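Putative pachytene checkpoint protein 2 (Caenorhabditis elegans, PDB 4XGU) is an AAA+ ATPase that probably uses ATP hydrolysis to remodel proteins and probably acts in meiotic chromosome recombination. Local coordinates at residues K9-E14 / I71-L76; L76-L81 / N144-V149; G184-C189 / L296-L301; L210-H215 / V249-V254. All coordinates share one frame; numbering follows the deposited sequence.

Contact 1 (K9-E14 / I71-L76); sequences KNIHAE and IGTCEL
T73 OG1 is gripped twice. It donates to N10 O at 3.2 Å, arriving moderately off the carbonyl plane, and it accepts a nearly straight bond (170°) from E75 N at 3.1 Å. The second bond closes an ST turn, and it leaves the hydroxyl proton for the carbonyl across the contact. With OG1 anti to the backbone N (chi1 179°), the hydroxyl sits where both bonds can form. E75, carried round by this turn, reaches back to the other segment: its OE2 accepts from N10 N at 3.3 Å, on the syn side but 31° out of the carboxylate plane. Beyond these polar ends the two chains run antiparallel, and the evidence is a reciprocal pair of backbone bonds: H12 N to G72 O at 3.0 Å and G72 N to H12 O at 3.1 Å. H12 and G72 are thus a hydrogen-bonded pair and A13 and I71 the non-hydrogen-bonded pair that follows, joining strands 12-16 and 68-72 in the small three-stranded sheet of the Pch2 N-terminal domain. On the face bearing A13 and I71, I71 CG1 lies 4.2 Å from A13 CB. The other branch of I71, CG2, meets I11 CG2 at 3.8 Å, and that same I11 methyl is packed over G72 O and against T73 CB. I37 of helix 30-41 touches both A13 and I71 and so covers this apolar face. K9 turns its end outward, where NZ forms a salt bridge with E400 of the second subunit.

Contact 2 (L76-L81 / N144-V149); sequences LRDGEL and NLKNEV
K146 NZ stands beside the flat carboxylate of D78, not over a face: it meets D78 OD2 at 3.3 Å on the syn side, 20° out of the plane. The second flat group, the carboxamide of N147, is approached differently, since L76 O lies off its plane, toward one face. D78 OD1 is 3.5 Å from K146 NZ, so the ammonium of this salt bridge is off-centre toward OD2. Bending of the lysine chain at chi3 (62°) swings NZ to the carboxylate, and K146 CD passes 3.7 Å from D78 OD2 on the way. The amine has further partners: it donates to W136 O and L139 O, and it makes a cation-pi contact with W136. N147 ND2 comes within 3.0 Å of L76 O, but with 123° at the hydrogen the bond is weak. The other end of the same amide, OD1, takes a weak bond from W47 NE1, which helps to fix its rotation. The contact lays a loop of the Pch2 N-terminal domain on the first turn of helix 145-161, whose K146 and N147 point their CB atoms toward the loop; the side chain of K146 also comes within about 7 Å of the bound ADP. The motif that presents D78 is a type I beta turn from R77 to E80, closed by E80 N to R77 O at 3.2 Å. N46 steadies the turn further through a side-chain bond to R77 O and a backbone bond to E80.

Contact 3 (G184-C189 / L296-L301); sequences GKTSLC and LCTSNL. With ADP (adenosine-5'-diphosphate), chain H.
The contact belongs to the P-loop (Walker A) of the AAA ATPase domain, where helix 185-199 begins against the end of strand 293-299. K185 crosses T298 at about a right angle, its CB and CD both 3.3 Å from T298 OG1. Bends at chi3 and chi4 then turn K185 NZ back to ADP O1B at 3.1 Å. The same nitrogen meets N300 OD1 in the carbonyl plane; the 2.5 Å separation is very short and its exact value doubtful. A weak bond to T298 OG1 adds to this grip. N300 ND2 donates to E253 OE2, and its place after the strand is consistent with sensor 1 of AAA+ ATPases. The helix start holds the phosphates: T186 N and T186 OG1 reach ADP O2B at 2.7 and 2.8 Å, and S187 N reaches ADP O1A at 2.8 Å. Replacing K185 by an alanine would probably leave ADP O1B and N300 OD1 without their shared ammonium. One helical turn on, C189 SG packs against L296 CD2 at 3.8 Å, in keeping with helix and strand segments running nearly antiparallel (170°).

Contact 4 (L210-H215 / V249-V254); sequences LEINSH and VLIDEV
E211 and L250 lie side by side and point the same way, with E211 OE2 3.8 Å from L250 CD2. Extended beyond a CG anti to the backbone N (chi1 -178°), E211 reaches past this neighbour to D252, which it crosses so that the two carboxylate planes stand 85° apart. E211 OE2 and D252 OD2 approach to 3.1 Å; both are acceptors, so this is a close like-charge pair and not a bond. The other oxygen, E211 OE1, takes a hydrogen bond from W125 NE1. A leucine in place of E211 is likely to leave W125 NE1 without its acceptor. On the reverse face I212 crosses V249, its CD1 4.0 Å from V249 CG1, and helix 228-241 covers both; helix 185-199 lies over the face of E211 and L250. The backbones beneath are parallel, their axes 4.7 Å apart and inclined by 15°. L250 is held by L210 O through its N at 2.9 Å, and its own O takes I212 N at 2.8 Å; D252 N continues the pattern to I212 O at 3.2 Å. Past the strand ends N213 turns its amide to D252, although the 2.4 Å from N213 ND2 to D252 O is too short to be taken at face value. Strands 206-212 and 245-251 are joined by a beta-alpha-beta crossover, and the apolar strand followed by D252 and E253, beside T186 of the P-loop, is consistent with a Walker B motif.

Overall arrangement
From the N terminus, contact 1 comes first, bringing 71-76 back to 9-14 across a loop that holds helix 30-41. Contact 2 follows in series and shares L76: it closes the loop from 81 to 144, which carries strand 95-98 and the first strands of the large sheet, so the N-terminal domain meets the region beside the nucleotide. L145 then touches L188, linking contact 2 to contact 3. Contact 3 spans more than a hundred residues, and contact 4 forms wholly within that span. Their strands, 293-299 and 245-251, are neighbours in the large sheet, bound by probable backbone hydrogen bonds of L296 with V249 and I251. The centres of contacts 1 and 4 lie about 29 Å apart.

Contact 1 (K9-E14 / I71-L76)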
loop_
_atom_site.group_PDB
_atom_site.type_symbol
_atom_site.label_atom_id
_atom_site.label_comp_id
_atom_site.label_asym_id
_atom_site.label_seq_id
_atom_site.Cartn_x
_atom_site.Cartn_y
_atom_site.Cartn_z
ATOM N N LYS B 9 58.005 -3.030 13.470
ATOM C CA LYS B 9 58.346 -2.384 12.204
ATOM C C LYS B 9 57.775 -0.973 12.034
ATOM O O LYS B 9 58.534 -0.021 11.850
ATOM C CB LYS B 9 57.909 -3.268 11.036
ATOM C CG LYS B 9 58.820 -4.468 10.815
ATOM C CD LYS B 9 58.778 -4.934 9.370
ATOM C CE LYS B 9 59.804 -6.025 9.102
ATOM N NZ LYS B 9 59.792 -6.455 7.675
ATOM N N ASN B 10 56.455 -0.828 12.087
ATOM C CA ASN B 10 55.854 0.495 11.929
ATOM C C ASN B 10 55.075 0.961 13.148
ATOM O O ASN B 10 54.002 0.442 13.462
ATOM C CB ASN B 10 54.939 0.531 10.707
ATOM C CG ASN B 10 55.532 1.325 9.556
ATOM O OD1 ASN B 10 56.746 1.523 9.486
ATOM N ND2 ASN B 10 54.674 1.790 8.652
ATOM N N ILE B 11 55.633 1.953 13.830
ATOM C CA ILE B 11 54.962 2.602 14.942
ATOM C C ILE B 11 54.955 4.100 14.684
ATOM O O ILE B 11 55.935 4.653 14.184
ATOM C CB ILE B 11 55.650 2.304 16.286
ATOM C CG1 ILE B 11 55.941 0.811 16.421
ATOM C CG2 ILE B 11 54.789 2.784 17.442
ATOM C CD1 ILE B 11 56.554 0.430 17.747
ATOM N N HIS B 12 53.851 4.758 15.019
ATOM C CA HIS B 12 53.714 6.182 14.757
ATOM C C HIS B 12 53.795 7.003 16.037
ATOM O O HIS B 12 53.603 6.487 17.139
ATOM C CB HIS B 12 52.394 6.462 14.038
ATOM C CG HIS B 12 52.285 5.804 12.698
ATOM N ND1 HIS B 12 52.503 6.483 11.515
ATOM C CD2 HIS B 12 51.985 4.532 12.351
ATOM C CE1 HIS B 12 52.339 5.654 10.501
ATOM N NE2 HIS B 12 52.026 4.464 10.979
ATOM N N ALA B 13 54.083 8.289 15.883
ATOM C CA ALA B 13 54.081 9.197 17.015
ATOM C C ALA B 13 53.452 10.533 16.635
ATOM O O ALA B 13 53.847 11.165 15.653
ATOM C CB ALA B 13 55.491 9.398 17.541
ATOM N N GLU B 14 52.461 10.950 17.415
ATOM C CA GLU B 14 51.799 12.227 17.211
ATOM C C GLU B 14 52.217 13.175 18.321
ATOM O O GLU B 14 52.126 12.833 19.497
ATOM C CB GLU B 14 50.280 12.059 17.189
ATOM C CG GLU B 14 49.792 10.992 16.221
ATOM C CD GLU B 14 48.332 10.628 16.429
ATOM O OE1 GLU B 14 47.646 11.337 17.199
ATOM O OE2 GLU B 14 47.872 9.632 15.826
ATOM N N ILE B 71 52.293 7.737 21.343
ATOM C CA ILE B 71 52.986 6.713 20.572
ATOM C C ILE B 71 52.094 5.488 20.436
ATOM O O ILE B 71 51.694 4.886 21.433
ATOM C CB ILE B 71 54.314 6.312 21.221
ATOM C CG1 ILE B 71 55.252 7.514 21.284
ATOM C CG2 ILE B 71 54.961 5.170 20.447
ATOM C CD1 ILE B 71 56.609 7.190 21.852
ATOM N N GLY B 72 51.778 5.120 19.201
ATOM C CA GLY B 72 50.835 4.044 18.974
ATOM C C GLY B 72 51.143 3.169 17.779
ATOM O O GLY B 72 51.723 3.619 16.790
ATOM N N THR B 73 50.749 1.905 17.881
ATOM C CA THR B 73 50.867 0.968 16.777
ATOM C C THR B 73 49.676 0.026 16.771
ATOM O O THR B 73 49.013 -0.157 17.793
ATOM C CB THR B 73 52.150 0.140 16.862
ATOM O OG1 THR B 73 52.199 -0.773 15.759
ATOM C CG2 THR B 73 52.172 -0.647 18.162
ATOM N N CYS B 74 49.407 -0.574 15.617
ATOM C CA CYS B 74 48.302 -1.513 15.490
ATOM C C CYS B 74 48.787 -2.943 15.709
ATOM O O CYS B 74 47.989 -3.873 15.782
ATOM C CB CYS B 74 47.636 -1.368 14.121
ATOM S SG CYS B 74 46.926 0.278 13.826
ATOM N N GLU B 75 50.103 -3.103 15.825
ATOM C CA GLU B 75 50.712 -4.407 16.069
ATOM C C GLU B 75 50.506 -4.861 17.511
ATOM O O GLU B 75 50.409 -6.057 17.787
ATOM C CB GLU B 75 52.209 -4.368 15.753
ATOM C CG GLU B 75 52.547 -3.888 14.352
ATOM C CD GLU B 75 54.044 -3.799 14.111
ATOM O OE1 GLU B 75 54.690 -4.860 13.972
ATOM O OE2 GLU B 75 54.576 -2.669 14.064
ATOM N N LEU B 76 50.447 -3.901 18.427
ATOM C CA LEU B 76 50.314 -4.206 19.849
ATOM C C LEU B 76 48.895 -3.987 20.354
ATOM O O LEU B 76 48.101 -3.282 19.732
ATOM C CB LEU B 76 51.287 -3.362 20.678
ATOM C CG LEU B 76 52.690 -3.929 20.908
ATOM C CD1 LEU B 76 53.515 -2.981 21.764
ATOM C CD2 LEU B 76 52.617 -5.308 21.549
#

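Contact 2 (L76-L81 / N144-V149)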
loop_
_atom_site.group_PDB
_atom_site.type_symbol
_atom_site.label_atom_id
_atom_site.label_comp_id
_atom_site.label_asym_id
_atom_site.label_seq_id
_atom_site.Cartn_x
_atom_site.Cartn_y
_atom_site.Cartn_z
ATOM N N LEU B 76 50.447 -3.901 18.427
ATOM C CA LEU B 76 50.314 -4.206 19.849
ATOM C C LEU B 76 48.895 -3.987 20.354
ATOM O O LEU B 76 48.101 -3.282 19.732
ATOM C CB LEU B 76 51.287 -3.362 20.678
ATOM C CG LEU B 76 52.690 -3.929 20.908
ATOM C CD1 LEU B 76 53.515 -2.981 21.764
ATOM C CD2 LEU B 76 52.617 -5.308 21.549
ATOM N N ARG B 77 48.591 -4.600 21.494
ATOM C CA ARG B 77 47.290 -4.457 22.130
ATOM C C ARG B 77 47.077 -3.001 22.547
ATOM O O ARG B 77 48.039 -2.253 22.724
ATOM C CB ARG B 77 47.183 -5.403 23.332
ATOM C CG ARG B 77 45.831 -5.405 24.024
ATOM C CD ARG B 77 45.748 -6.474 25.098
ATOM N NE ARG B 77 45.298 -7.753 24.558
ATOM C CZ ARG B 77 46.109 -8.747 24.206
ATOM N NH1 ARG B 77 47.422 -8.616 24.342
ATOM N NH2 ARG B 77 45.604 -9.875 23.723
ATOM N N ASP B 78 45.814 -2.609 22.693
ATOM C CA ASP B 78 45.438 -1.221 22.941
ATOM C C ASP B 78 46.123 -0.584 24.151
ATOM O O ASP B 78 46.360 0.619 24.164
ATOM C CB ASP B 78 43.919 -1.119 23.106
ATOM C CG ASP B 78 43.433 0.317 23.182
ATOM O OD1 ASP B 78 44.094 1.204 22.600
ATOM O OD2 ASP B 78 42.386 0.560 23.819
ATOM N N GLY B 79 46.448 -1.376 25.166
ATOM C CA GLY B 79 47.038 -0.811 26.368
ATOM C C GLY B 79 48.479 -1.210 26.626
ATOM O O GLY B 79 49.093 -0.740 27.584
ATOM N N GLU B 80 49.016 -2.069 25.765
ATOM C CA GLU B 80 50.333 -2.670 25.962
ATOM C C GLU B 80 51.451 -1.659 26.206
ATOM O O GLU B 80 51.478 -0.585 25.604
ATOM C CB GLU B 80 50.692 -3.538 24.754
ATOM C CG GLU B 80 50.371 -5.012 24.920
ATOM C CD GLU B 80 51.524 -5.792 25.514
ATOM O OE1 GLU B 80 51.552 -5.973 26.751
ATOM O OE2 GLU B 80 52.404 -6.224 24.739
ATOM N N LEU B 81 52.367 -2.017 27.103
ATOM C CA LEU B 81 53.577 -1.235 27.335
ATOM C C LEU B 81 54.657 -1.659 26.352
ATOM O O LEU B 81 54.753 -2.832 25.995
ATOM C CB LEU B 81 54.085 -1.406 28.771
ATOM C CG LEU B 81 53.344 -0.706 29.913
ATOM C CD1 LEU B 81 52.046 -1.422 30.272
ATOM C CD2 LEU B 81 54.250 -0.584 31.130
ATOM N N ASN B 144 39.716 -5.441 20.776
ATOM C CA ASN B 144 40.734 -4.886 19.883
ATOM C C ASN B 144 40.094 -4.193 18.678
ATOM O O ASN B 144 40.703 -4.070 17.616
ATOM C CB ASN B 144 41.705 -5.979 19.423
ATOM C CG ASN B 144 43.084 -5.434 19.096
ATOM O OD1 ASN B 144 43.578 -5.590 17.979
ATOM N ND2 ASN B 144 43.709 -4.783 20.072
ATOM N N LEU B 145 38.861 -3.735 18.873
ATOM C CA LEU B 145 38.071 -3.068 17.843
ATOM C C LEU B 145 38.726 -1.791 17.336
ATOM O O LEU B 145 38.702 -1.508 16.139
ATOM C CB LEU B 145 36.677 -2.749 18.390
ATOM C CG LEU B 145 35.868 -1.648 17.697
ATOM C CD1 LEU B 145 35.390 -2.100 16.327
ATOM C CD2 LEU B 145 34.696 -1.209 18.563
ATOM N N LYS B 146 39.297 -1.020 18.255
ATOM C CA LYS B 146 39.923 0.253 17.913
ATOM C C LYS B 146 41.069 0.043 16.937
ATOM O O LYS B 146 41.198 0.774 15.956
ATOM C CB LYS B 146 40.419 0.969 19.173
ATOM C CG LYS B 146 39.302 1.399 20.117
ATOM C CD LYS B 146 39.842 1.848 21.472
ATOM C CE LYS B 146 40.757 3.052 21.338
ATOM N NZ LYS B 146 41.366 3.435 22.648
ATOM N N ASN B 147 41.893 -0.966 17.198
ATOM C CA ASN B 147 43.011 -1.269 16.315
ATOM C C ASN B 147 42.548 -1.698 14.931
ATOM O O ASN B 147 43.146 -1.309 13.927
ATOM C CB ASN B 147 43.900 -2.355 16.922
ATOM C CG ASN B 147 44.947 -1.792 17.860
ATOM O OD1 ASN B 147 45.379 -0.647 17.714
ATOM N ND2 ASN B 147 45.369 -2.598 18.829
ATOM N N GLU B 148 41.484 -2.494 14.879
ATOM C CA GLU B 148 41.003 -3.036 13.610
ATOM C C GLU B 148 40.479 -1.937 12.694
ATOM O O GLU B 148 40.820 -1.887 11.513
ATOM C CB GLU B 148 39.912 -4.082 13.852
ATOM C CG GLU B 148 40.375 -5.283 14.659
ATOM C CD GLU B 148 39.264 -6.286 14.906
ATOM O OE1 GLU B 148 39.438 -7.166 15.776
ATOM O OE2 GLU B 148 38.216 -6.195 14.233
ATOM N N VAL B 149 39.650 -1.058 13.248
ATOM C CA VAL B 149 39.089 0.055 12.491
ATOM C C VAL B 149 40.178 1.035 12.060
ATOM O O VAL B 149 40.232 1.447 10.899
ATOM C CB VAL B 149 38.027 0.806 13.311
ATOM C CG1 VAL B 149 37.602 2.078 12.595
ATOM C CG2 VAL B 149 36.829 -0.093 13.570
#

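Contact 3 (G184-C189 / L296-L301)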
loop_
_atom_site.group_PDB
_atom_site.type_symbol
_atom_site.label_atom_id
_atom_site.label_comp_id
_atom_site.label_asym_id
_atom_site.label_seq_id
_atom_site.Cartn_x
_atom_site.Cartn_y
_atom_site.Cartn_z
ATOM N N GLY B 184 28.952 4.119 21.565
ATOM C CA GLY B 184 29.889 5.180 21.235
ATOM C C GLY B 184 30.480 5.086 19.841
ATOM O O GLY B 184 31.683 5.257 19.653
ATOM N N LYS B 185 29.627 4.819 18.858
ATOM C CA LYS B 185 30.058 4.723 17.469
ATOM C C LYS B 185 30.487 6.079 16.924
ATOM O O LYS B 185 31.446 6.181 16.160
ATOM C CB LYS B 185 28.939 4.148 16.608
ATOM C CG LYS B 185 28.311 2.895 17.180
ATOM C CD LYS B 185 27.190 2.392 16.296
ATOM C CE LYS B 185 25.889 2.313 17.066
ATOM N NZ LYS B 185 25.431 3.648 17.542
ATOM N N THR B 186 29.757 7.119 17.313
ATOM C CA THR B 186 30.069 8.475 16.887
ATOM C C THR B 186 31.453 8.879 17.377
ATOM O O THR B 186 32.255 9.416 16.614
ATOM C CB THR B 186 29.032 9.486 17.406
ATOM O OG1 THR B 186 27.721 9.093 16.981
ATOM C CG2 THR B 186 29.337 10.879 16.879
ATOM N N SER B 187 31.731 8.598 18.648
ATOM C CA SER B 187 33.024 8.921 19.247
ATOM C C SER B 187 34.167 8.243 18.500
ATOM O O SER B 187 35.234 8.831 18.324
ATOM C CB SER B 187 33.047 8.519 20.723
ATOM O OG SER B 187 32.167 9.326 21.486
ATOM N N LEU B 188 33.937 7.009 18.063
ATOM C CA LEU B 188 34.909 6.294 17.243
ATOM C C LEU B 188 35.200 7.056 15.955
ATOM O O LEU B 188 36.356 7.233 15.576
ATOM C CB LEU B 188 34.411 4.887 16.910
ATOM C CG LEU B 188 34.539 3.815 17.991
ATOM C CD1 LEU B 188 33.980 2.493 17.489
ATOM C CD2 LEU B 188 35.990 3.654 18.408
ATOM N N CYS B 189 34.143 7.507 15.288
ATOM C CA CYS B 189 34.287 8.245 14.039
ATOM C C CYS B 189 35.024 9.562 14.242
ATOM O O CYS B 189 35.867 9.935 13.428
ATOM C CB CYS B 189 32.918 8.511 13.414
ATOM S SG CYS B 189 32.111 7.045 12.750
ATOM N N LEU B 296 31.842 8.473 6.794
ATOM C CA LEU B 296 31.625 7.552 7.903
ATOM C C LEU B 296 30.168 7.568 8.351
ATOM O O LEU B 296 29.583 8.632 8.544
ATOM C CB LEU B 296 32.536 7.901 9.084
ATOM C CG LEU B 296 34.050 7.949 8.858
ATOM C CD1 LEU B 296 34.507 9.330 8.414
ATOM C CD2 LEU B 296 34.779 7.523 10.116
ATOM N N CYS B 297 29.591 6.384 8.520
ATOM C CA CYS B 297 28.190 6.263 8.908
ATOM C C CYS B 297 28.029 5.472 10.203
ATOM O O CYS B 297 28.807 4.561 10.488
ATOM C CB CYS B 297 27.388 5.595 7.789
ATOM S SG CYS B 297 27.496 6.431 6.192
ATOM N N THR B 298 27.016 5.825 10.985
ATOM C CA THR B 298 26.695 5.078 12.192
ATOM C C THR B 298 25.200 4.782 12.238
ATOM O O THR B 298 24.382 5.639 11.913
ATOM C CB THR B 298 27.124 5.837 13.468
ATOM O OG1 THR B 298 26.565 5.196 14.621
ATOM C CG2 THR B 298 26.647 7.275 13.426
ATOM N N SER B 299 24.846 3.561 12.624
ATOM C CA SER B 299 23.443 3.170 12.724
ATOM C C SER B 299 23.113 2.670 14.130
ATOM O O SER B 299 23.634 1.649 14.574
ATOM C CB SER B 299 23.114 2.094 11.688
ATOM O OG SER B 299 21.737 1.764 11.715
ATOM N N ASN B 300 22.243 3.396 14.825
ATOM C CA ASN B 300 21.904 3.064 16.206
ATOM C C ASN B 300 21.012 1.832 16.308
ATOM O O ASN B 300 20.874 1.242 17.380
ATOM C CB ASN B 300 21.228 4.255 16.888
ATOM C CG ASN B 300 22.203 5.371 17.215
ATOM O OD1 ASN B 300 23.387 5.127 17.450
ATOM N ND2 ASN B 300 21.709 6.603 17.238
ATOM N N LEU B 301 20.402 1.448 15.192
ATOM C CA LEU B 301 19.567 0.253 15.154
ATOM C C LEU B 301 20.399 -0.964 14.770
ATOM O O LEU B 301 21.301 -0.871 13.939
ATOM C CB LEU B 301 18.407 0.434 14.170
ATOM C CG LEU B 301 17.486 -0.769 13.928
ATOM C CD1 LEU B 301 16.654 -1.075 15.167
ATOM C CD2 LEU B 301 16.598 -0.534 12.711
HETATM P PB ADP H . 26.598 6.418 19.841
HETATM O O1B ADP H . 26.647 4.932 20.090
HETATM O O2B ADP H . 27.405 6.862 18.645
HETATM O O3B ADP H . 25.209 7.015 19.904
HETATM P PA ADP H . 28.247 8.392 21.011
HETATM O O1A ADP H . 29.482 8.095 20.196
HETATM O O2A ADP H . 27.325 9.520 20.609
HETATM O O3A ADP H . 27.374 7.038 21.116
HETATM O "O5'" ADP H . 28.737 8.677 22.517
HETATM C "C5'" ADP H . 28.256 7.918 23.621
HETATM C "C4'" ADP H . 28.886 8.461 24.897
HETATM O "O4'" ADP H . 29.020 7.406 25.852
HETATM C "C3'" ADP H . 30.274 9.022 24.639
HETATM O "O3'" ADP H . 30.265 10.446 24.772
HETATM C "C2'" ADP H . 31.174 8.399 25.686
HETATM O "O2'" ADP H . 31.504 9.372 26.682
HETATM C "C1'" ADP H . 30.365 7.275 26.314
HETATM N N9 ADP H . 30.886 5.975 25.820
HETATM C C8 ADP H . 30.208 5.123 25.028
HETATM N N7 ADP H . 30.942 4.018 24.741
HETATM C C5 ADP H . 32.126 4.156 25.360
HETATM C C6 ADP H . 33.363 3.352 25.472
HETATM N N6 ADP H . 33.469 2.156 24.847
HETATM N N1 ADP H . 34.372 3.851 26.217
HETATM C C2 ADP H . 34.270 5.041 26.841
HETATM N N3 ADP H . 33.178 5.825 26.784
HETATM C C4 ADP H . 32.088 5.445 26.073
#

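Contact 4 (L210-H215 / V249-V254)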
loop_
_atom_site.group_PDB
_atom_site.type_symbol
_atom_site.label_atom_id
_atom_site.label_comp_id
_atom_site.label_asym_id
_atom_site.label_seq_id
_atom_site.Cartn_x
_atom_site.Cartn_y
_atom_site.Cartn_z
ATOM N N LEU B 210 32.812 17.298 7.940
ATOM C CA LEU B 210 31.419 17.716 7.901
ATOM C C LEU B 210 30.525 16.685 8.570
ATOM O O LEU B 210 30.455 15.534 8.140
ATOM C CB LEU B 210 30.970 17.948 6.460
ATOM C CG LEU B 210 31.395 19.305 5.904
ATOM C CD1 LEU B 210 31.261 19.339 4.397
ATOM C CD2 LEU B 210 30.559 20.403 6.542
ATOM N N GLU B 211 29.846 17.105 9.630
ATOM C CA GLU B 211 28.969 16.214 10.372
ATOM C C GLU B 211 27.505 16.499 10.062
ATOM O O GLU B 211 27.055 17.641 10.141
ATOM C CB GLU B 211 29.228 16.341 11.872
ATOM C CG GLU B 211 28.388 15.405 12.721
ATOM C CD GLU B 211 28.715 15.505 14.196
ATOM O OE1 GLU B 211 29.546 16.363 14.567
ATOM O OE2 GLU B 211 28.139 14.722 14.981
ATOM N N ILE B 212 26.766 15.453 9.707
ATOM C CA ILE B 212 25.358 15.584 9.351
ATOM C C ILE B 212 24.469 14.795 10.312
ATOM O O ILE B 212 24.859 13.729 10.790
ATOM C CB ILE B 212 25.098 15.099 7.908
ATOM C CG1 ILE B 212 26.173 15.631 6.959
ATOM C CG2 ILE B 212 23.716 15.517 7.436
ATOM C CD1 ILE B 212 26.018 15.146 5.529
ATOM N N ASN B 213 23.288 15.341 10.600
ATOM C CA ASN B 213 22.243 14.644 11.349
ATOM C C ASN B 213 22.614 14.352 12.803
ATOM O O ASN B 213 22.435 13.233 13.283
ATOM C CB ASN B 213 21.875 13.337 10.637
ATOM C CG ASN B 213 20.522 12.805 11.054
ATOM O OD1 ASN B 213 19.616 13.572 11.374
ATOM N ND2 ASN B 213 20.378 11.487 11.052
ATOM N N SER B 214 23.116 15.362 13.506
ATOM C CA SER B 214 23.483 15.197 14.909
ATOM C C SER B 214 22.690 16.135 15.818
ATOM O O SER B 214 23.005 17.321 15.920
ATOM C CB SER B 214 24.981 15.434 15.101
ATOM O OG SER B 214 25.312 16.795 14.886
ATOM N N HIS B 215 21.661 15.602 16.475
ATOM C CA HIS B 215 21.260 14.210 16.299
ATOM C C HIS B 215 19.796 14.144 15.880
ATOM O O HIS B 215 18.924 14.662 16.575
ATOM C CB HIS B 215 21.478 13.387 17.579
ATOM C CG HIS B 215 22.141 14.139 18.694
ATOM N ND1 HIS B 215 21.583 14.245 19.951
ATOM C CD2 HIS B 215 23.327 14.791 18.757
ATOM C CE1 HIS B 215 22.384 14.944 20.732
ATOM N NE2 HIS B 215 23.450 15.290 20.030
ATOM N N VAL B 249 33.089 12.950 6.135
ATOM C CA VAL B 249 31.651 13.124 6.258
ATOM C C VAL B 249 31.073 12.119 7.238
ATOM O O VAL B 249 31.082 10.914 6.986
ATOM C CB VAL B 249 30.945 12.984 4.904
ATOM C CG1 VAL B 249 29.441 13.101 5.081
ATOM C CG2 VAL B 249 31.457 14.035 3.931
ATOM N N LEU B 250 30.584 12.622 8.365
ATOM C CA LEU B 250 29.948 11.777 9.363
ATOM C C LEU B 250 28.431 11.874 9.248
ATOM O O LEU B 250 27.878 12.966 9.126
ATOM C CB LEU B 250 30.402 12.168 10.770
ATOM C CG LEU B 250 29.720 11.421 11.918
ATOM C CD1 LEU B 250 29.987 9.931 11.811
ATOM C CD2 LEU B 250 30.181 11.955 13.261
ATOM N N ILE B 251 27.766 10.724 9.280
ATOM C CA ILE B 251 26.312 10.674 9.200
ATOM C C ILE B 251 25.745 9.862 10.366
ATOM O O ILE B 251 25.981 8.659 10.470
ATOM C CB ILE B 251 25.851 10.071 7.860
ATOM C CG1 ILE B 251 26.374 10.916 6.696
ATOM C CG2 ILE B 251 24.336 9.973 7.809
ATOM C CD1 ILE B 251 26.300 10.232 5.355
ATOM N N ASP B 252 25.003 10.530 11.241
ATOM C CA ASP B 252 24.466 9.898 12.443
ATOM C C ASP B 252 23.021 9.449 12.256
ATOM O O ASP B 252 22.287 10.038 11.463
ATOM C CB ASP B 252 24.563 10.854 13.631
ATOM C CG ASP B 252 25.982 11.321 13.890
ATOM O OD1 ASP B 252 26.902 10.477 13.850
ATOM O OD2 ASP B 252 26.179 12.532 14.129
ATOM N N GLU B 253 22.626 8.417 13.002
ATOM C CA GLU B 253 21.271 7.867 12.949
ATOM C C GLU B 253 20.805 7.633 11.518
ATOM O O GLU B 253 19.738 8.102 11.124
ATOM C CB GLU B 253 20.286 8.793 13.666
ATOM C CG GLU B 253 20.331 8.704 15.179
ATOM C CD GLU B 253 18.950 8.530 15.791
ATOM O OE1 GLU B 253 17.953 8.899 15.132
ATOM O OE2 GLU B 253 18.863 8.016 16.927
ATOM N N VAL B 254 21.613 6.909 10.750
ATOM C CA VAL B 254 21.389 6.744 9.317
ATOM C C VAL B 254 19.993 6.221 8.986
ATOM O O VAL B 254 19.368 6.656 8.019
ATOM C CB VAL B 254 22.433 5.794 8.700
ATOM C CG1 VAL B 254 22.181 5.616 7.218
ATOM C CG2 VAL B 254 23.831 6.331 8.929
#